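Side-chain contacts in folylpolyglutamate synthase (FolC) (Helicobacter pylori, PDB 6K8C), which probably adds glutamate to dihydropteroate and to tetrahydrofolates in an ATP-dependent ligase reaction, building dihydrofolate and folylpolyglutamates: residues Leu159-Pro164 against Leu248-Thr253; Asn203-Ile208 against Ala214-Val219. All coordinates share one frame; numbering follows the deposited sequence.

Contact 1. Residues Leu159-Pro164 against Leu248-Thr253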
loop_
_atom_site.group_PDB
_atom_site.type_symbol
_atom_site.label_atom_id
_atom_site.label_comp_id
_atom_site.label_asym_id
_atom_site.label_seq_id
_atom_site.Cartn_x
_atom_site.Cartn_y
_atom_site.Cartn_z
ATOM N N LEU A 159 18.160 -3.142 -2.879
ATOM C CA LEU A 159 17.958 -1.945 -2.078
ATOM C C LEU A 159 16.722 -2.142 -1.218
ATOM O O LEU A 159 15.741 -2.727 -1.674
ATOM C CB LEU A 159 17.785 -0.720 -2.978
ATOM C CG LEU A 159 17.458 0.624 -2.342
ATOM C CD1 LEU A 159 18.682 1.163 -1.622
ATOM C CD2 LEU A 159 16.982 1.585 -3.425
ATOM N N SER A 160 16.782 -1.668 0.022
ATOM C CA SER A 160 15.607 -1.568 0.876
ATOM C C SER A 160 15.239 -0.101 1.049
ATOM O O SER A 160 16.119 0.762 1.146
ATOM C CB SER A 160 15.855 -2.206 2.246
ATOM O OG SER A 160 16.190 -3.579 2.114
ATOM N N VAL A 161 13.941 0.185 1.064
ATOM C CA VAL A 161 13.430 1.514 1.379
ATOM C C VAL A 161 12.568 1.385 2.624
ATOM O O VAL A 161 11.539 0.699 2.601
ATOM C CB VAL A 161 12.627 2.114 0.216
ATOM C CG1 VAL A 161 12.051 3.463 0.624
ATOM C CG2 VAL A 161 13.509 2.261 -1.018
ATOM N N PHE A 162 12.983 2.029 3.713
ATOM C CA PHE A 162 12.229 1.987 4.959
ATOM C C PHE A 162 11.394 3.255 5.059
ATOM O O PHE A 162 11.925 4.334 5.338
ATOM C CB PHE A 162 13.161 1.823 6.158
ATOM C CG PHE A 162 13.820 0.471 6.215
ATOM C CD1 PHE A 162 13.097 -0.646 6.606
ATOM C CD2 PHE A 162 15.149 0.316 5.865
ATOM C CE1 PHE A 162 13.696 -1.904 6.653
ATOM C CE2 PHE A 162 15.756 -0.931 5.911
ATOM C CZ PHE A 162 15.022 -2.047 6.304
ATOM N N THR A 163 10.093 3.119 4.817
ATOM C CA THR A 163 9.145 4.208 5.010
ATOM C C THR A 163 8.886 4.369 6.509
ATOM O O THR A 163 9.392 3.587 7.319
ATOM C CB THR A 163 7.877 3.924 4.198
ATOM O OG1 THR A 163 7.100 2.900 4.829
ATOM C CG2 THR A 163 8.238 3.484 2.787
ATOM N N PRO A 164 8.148 5.403 6.927
ATOM C CA PRO A 164 7.971 5.632 8.373
ATOM C C PRO A 164 7.319 4.450 9.084
ATOM O O PRO A 164 6.335 3.878 8.609
ATOM C CB PRO A 164 7.082 6.878 8.420
ATOM C CG PRO A 164 7.493 7.644 7.201
ATOM C CD PRO A 164 7.670 6.562 6.146
ATOM N N LEU A 248 12.527 9.621 -4.664
ATOM C CA LEU A 248 13.549 10.262 -5.487
ATOM C C LEU A 248 14.947 9.859 -5.037
ATOM O O LEU A 248 15.825 9.606 -5.872
ATOM C CB LEU A 248 13.380 11.783 -5.437
ATOM C CG LEU A 248 14.161 12.614 -6.458
ATOM C CD1 LEU A 248 13.772 12.237 -7.876
ATOM C CD2 LEU A 248 13.925 14.100 -6.209
ATOM N N LYS A 249 15.174 9.795 -3.723
ATOM C CA LYS A 249 16.471 9.347 -3.219
ATOM C C LYS A 249 16.752 7.905 -3.626
ATOM O O LYS A 249 17.890 7.558 -3.967
ATOM C CB LYS A 249 16.524 9.491 -1.699
ATOM C CG LYS A 249 17.913 9.282 -1.113
ATOM C CD LYS A 249 18.889 10.293 -1.698
ATOM C CE LYS A 249 19.861 10.797 -0.654
ATOM N NZ LYS A 249 20.650 11.951 -1.166
ATOM N N ALA A 250 15.733 7.045 -3.569
ATOM C CA ALA A 250 15.884 5.678 -4.062
ATOM C C ALA A 250 16.257 5.670 -5.536
ATOM O O ALA A 250 17.186 4.964 -5.950
ATOM C CB ALA A 250 14.593 4.889 -3.825
ATOM N N PHE A 251 15.538 6.461 -6.338
ATOM C CA PHE A 251 15.818 6.569 -7.767
ATOM C C PHE A 251 17.265 6.978 -8.017
ATOM O O PHE A 251 17.974 6.352 -8.815
ATOM C CB PHE A 251 14.853 7.582 -8.395
ATOM C CG PHE A 251 15.131 7.883 -9.845
ATOM C CD1 PHE A 251 14.583 7.094 -10.844
ATOM C CD2 PHE A 251 15.923 8.965 -10.207
ATOM C CE1 PHE A 251 14.827 7.367 -12.181
ATOM C CE2 PHE A 251 16.174 9.243 -11.538
ATOM C CZ PHE A 251 15.625 8.443 -12.528
ATOM N N GLU A 252 17.715 8.038 -7.345
ATOM C CA GLU A 252 19.084 8.509 -7.521
ATOM C C GLU A 252 20.103 7.484 -7.033
ATOM O O GLU A 252 21.214 7.411 -7.570
ATOM C CB GLU A 252 19.268 9.842 -6.788
ATOM C CG GLU A 252 18.339 10.940 -7.301
ATOM C CD GLU A 252 18.378 12.201 -6.459
ATOM O OE1 GLU A 252 18.953 12.165 -5.351
ATOM O OE2 GLU A 252 17.829 13.231 -6.907
ATOM N N THR A 253 19.754 6.695 -6.013
ATOM C CA THR A 253 20.682 5.683 -5.512
ATOM C C THR A 253 20.810 4.526 -6.493
ATOM O O THR A 253 21.902 3.973 -6.673
ATOM C CB THR A 253 20.222 5.177 -4.140
ATOM O OG1 THR A 253 20.136 6.279 -3.230
ATOM C CG2 THR A 253 21.207 4.157 -3.572
#

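Contact 2. Residues Asn203-Ile208 against Ala214-Val219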
loop_
_atom_site.group_PDB
_atom_site.type_symbol
_atom_site.label_atom_id
_atom_site.label_comp_id
_atom_site.label_asym_id
_atom_site.label_seq_id
_atom_site.Cartn_x
_atom_site.Cartn_y
_atom_site.Cartn_z
ATOM N N ASN A 203 17.555 5.156 15.811
ATOM C CA ASN A 203 18.612 4.560 16.625
ATOM C C ASN A 203 18.711 3.061 16.382
ATOM O O ASN A 203 19.808 2.518 16.205
ATOM C CB ASN A 203 18.352 4.841 18.108
ATOM C CG ASN A 203 18.936 6.157 18.563
ATOM O OD1 ASN A 203 19.904 6.649 17.986
ATOM N ND2 ASN A 203 18.355 6.735 19.611
ATOM N N ALA A 204 17.570 2.370 16.382
ATOM C CA ALA A 204 17.583 0.929 16.147
ATOM C C ALA A 204 18.134 0.604 14.766
ATOM O O ALA A 204 18.923 -0.337 14.608
ATOM C CB ALA A 204 16.176 0.357 16.316
ATOM N N ALA A 205 17.746 1.386 13.754
ATOM C CA ALA A 205 18.227 1.150 12.396
ATOM C C ALA A 205 19.729 1.384 12.286
ATOM O O ALA A 205 20.437 0.609 11.630
ATOM C CB ALA A 205 17.473 2.043 11.412
ATOM N N GLN A 206 20.236 2.450 12.914
ATOM C CA GLN A 206 21.668 2.726 12.863
ATOM C C GLN A 206 22.466 1.633 13.560
ATOM O O GLN A 206 23.557 1.264 13.109
ATOM C CB GLN A 206 21.967 4.086 13.496
ATOM C CG GLN A 206 21.597 5.258 12.609
ATOM C CD GLN A 206 21.524 6.565 13.366
ATOM O OE1 GLN A 206 21.497 6.584 14.598
ATOM N NE2 GLN A 206 21.497 7.669 12.631
ATOM N N LYS A 207 21.940 1.110 14.667
ATOM C CA LYS A 207 22.634 0.050 15.388
ATOM C C LYS A 207 22.719 -1.219 14.550
ATOM O O LYS A 207 23.769 -1.871 14.503
ATOM C CB LYS A 207 21.915 -0.204 16.714
ATOM C CG LYS A 207 22.312 -1.462 17.464
ATOM C CD LYS A 207 21.479 -1.563 18.739
ATOM C CE LYS A 207 22.051 -2.563 19.729
ATOM N NZ LYS A 207 21.250 -2.567 20.987
ATOM N N ILE A 208 21.632 -1.573 13.862
ATOM C CA ILE A 208 21.639 -2.774 13.037
ATOM C C ILE A 208 22.557 -2.592 11.835
ATOM O O ILE A 208 23.322 -3.497 11.484
ATOM C CB ILE A 208 20.204 -3.140 12.617
ATOM C CG1 ILE A 208 19.455 -3.778 13.792
ATOM C CG2 ILE A 208 20.210 -4.082 11.419
ATOM C CD1 ILE A 208 17.955 -3.619 13.721
ATOM N N ALA A 214 26.391 -2.377 6.966
ATOM C CA ALA A 214 25.539 -1.949 5.868
ATOM C C ALA A 214 25.583 -0.436 5.711
ATOM O O ALA A 214 25.953 0.297 6.631
ATOM C CB ALA A 214 24.096 -2.402 6.096
ATOM N N LYS A 215 25.193 0.029 4.527
ATOM C CA LYS A 215 25.127 1.458 4.249
ATOM C C LYS A 215 23.680 1.918 4.397
ATOM O O LYS A 215 22.784 1.406 3.717
ATOM C CB LYS A 215 25.672 1.782 2.857
ATOM C CG LYS A 215 25.587 3.273 2.496
ATOM C CD LYS A 215 25.641 3.486 0.991
ATOM C CE LYS A 215 26.170 4.860 0.606
ATOM N NZ LYS A 215 26.306 4.945 -0.877
ATOM N N LEU A 216 23.457 2.863 5.303
ATOM C CA LEU A 216 22.140 3.406 5.596
ATOM C C LEU A 216 22.113 4.854 5.125
ATOM O O LEU A 216 22.876 5.682 5.627
ATOM C CB LEU A 216 21.846 3.308 7.093
ATOM C CG LEU A 216 20.449 3.633 7.605
ATOM C CD1 LEU A 216 19.411 2.721 6.953
ATOM C CD2 LEU A 216 20.423 3.509 9.129
ATOM N N ILE A 217 21.266 5.149 4.145
ATOM C CA ILE A 217 21.146 6.493 3.592
ATOM C C ILE A 217 19.958 7.160 4.269
ATOM O O ILE A 217 18.806 6.794 4.023
ATOM C CB ILE A 217 20.979 6.471 2.068
ATOM C CG1 ILE A 217 22.229 5.896 1.398
ATOM C CG2 ILE A 217 20.704 7.874 1.540
ATOM C CD1 ILE A 217 21.990 5.462 -0.041
ATOM N N VAL A 218 20.227 8.153 5.107
ATOM C CA VAL A 218 19.189 8.801 5.898
ATOM C C VAL A 218 18.628 9.972 5.101
ATOM O O VAL A 218 19.358 10.903 4.751
ATOM C CB VAL A 218 19.739 9.261 7.256
ATOM C CG1 VAL A 218 18.651 9.920 8.079
ATOM C CG2 VAL A 218 20.342 8.073 8.005
ATOM N N VAL A 219 17.332 9.927 4.813
ATOM C CA VAL A 219 16.692 10.994 4.051
ATOM C C VAL A 219 16.509 12.205 4.953
ATOM O O VAL A 219 15.933 12.100 6.042
ATOM C CB VAL A 219 15.348 10.524 3.476
ATOM C CG1 VAL A 219 14.618 11.690 2.840
ATOM C CG2 VAL A 219 15.575 9.420 2.452
#

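Contact 1. Residues Leu159-Pro164 against Leu248-Thr253
Ala250 rests its methyl group against two strand side chains, Leu159 and Val161, which meet it from the same side. Its CB lies 4.0 Å from Val161 CG2 and 4.1 Å from Leu159 CD2, carbon-to-carbon spacings of van der Waals packing. No hydrogen bond crosses this buried contact. The two strand residues are two positions apart, so both point at the helix, whereas Ser160 between them does not. In Leu159, CG is anti to the backbone N (chi1 176°) and CD2 then continues the extended chain, which carries that methyl group to Ala250; the other branch diverges, and CD1 stops 4.4 Å from Thr253 CG2, one helical turn on. Val161 works differently: CG2 lies beside its own backbone N and does the touching. Val161 CA and Ala250 CA, the nearest CA pair of the two segments, are 7.3 Å apart, and the Ala250 methyl spans part of that gap. Thr253 keeps its methyl on the strand side while its hydroxyl returns to the helix. Thr253 OG1 donates to Lys249 O at 2.7 Å, tilted 33° from the carbonyl plane, and Thr253 N reaches the same oxygen from the opposite face at 2.9 Å. This double grip uses the hydroxyl locally and limits its rotation. The short axes run nearly antiparallel, at 167° and 10.0 Å. Strand 159-162 lies between strands 48-53 and 191-194, and helix 241-254 packs on one face of the sheet here, with Phe251 turned from the strand onto Leu68 and Leu69 of helix 58-70.

Contact 2. Residues Asn203-Ile208 against Ala214-Val219
The shortest polar bond within these segments, 3.0 Å from Lys207 N to Asn203 O, belongs to the helical turn that holds Ala205 and Gln206, the two residues on which Leu216 rests. Across the contact itself there is no hydrogen bond; a single leucine methyl carries it. Leu216 CD2 sits 3.8 Å from Ala205 O, 3.9 Å from Ala205 C and 3.9 Å from Gln206 N. Near-equal distances to three atoms of one peptide group show that the methyl lies over the face of the amide and does not approach it at an edge. Two side chains border the same methyl: Ala205 CB is 4.0 Å away and Gln206 CG is 4.1 Å away, so CD2 meets both residues at once. Torsions explain the reach. Leu216 has CG anti to its backbone N (chi1 -171°), with CD2 extending the chain outward to the helix. Gln206 instead sets CG anti to the carbonyl carbon (chi1 -76°) and runs on extended, crossing the Leu216 side chain at about a right angle; its aliphatic part makes the contact, and the residue as a whole is exposed. Ala205 also touches Ile194 of strand 191-194 and Leu185 of helix 177-185, and Leu216 also touches Ile194, so the neighbouring strand shares in the packing. Helix and strand here are the last two members of a beta-alpha-beta crossover, strand 191-194, helix 199-211 and strand 215-218, whose two strands are adjacent and parallel, within the Mur ligase middle domain, which has a fold of the P-loop NTPase type.

How the contacts relate
The centres of the two contacts lie 13 Å apart, and both join a helix to the same mixed sheet. Contact 1 uses the inner strand 159-162 and contact 2 strand 215-218 at one edge, with 191-194 between them. Along the chain, both segments of contact 2 fall between those of contact 1. Helices 199-211 and 241-254 pack on opposite faces of the sheet: Leu216 points to the first, while its neighbour Ile217 meets the second, with Ile217 CG2 3.8 Å from Lys249 CE. Helix 241-254 thus spans from an inner strand to the edge strand, and the two contacts attach a helix to each face of the sheet near this edge, as in a layered alpha/beta domain.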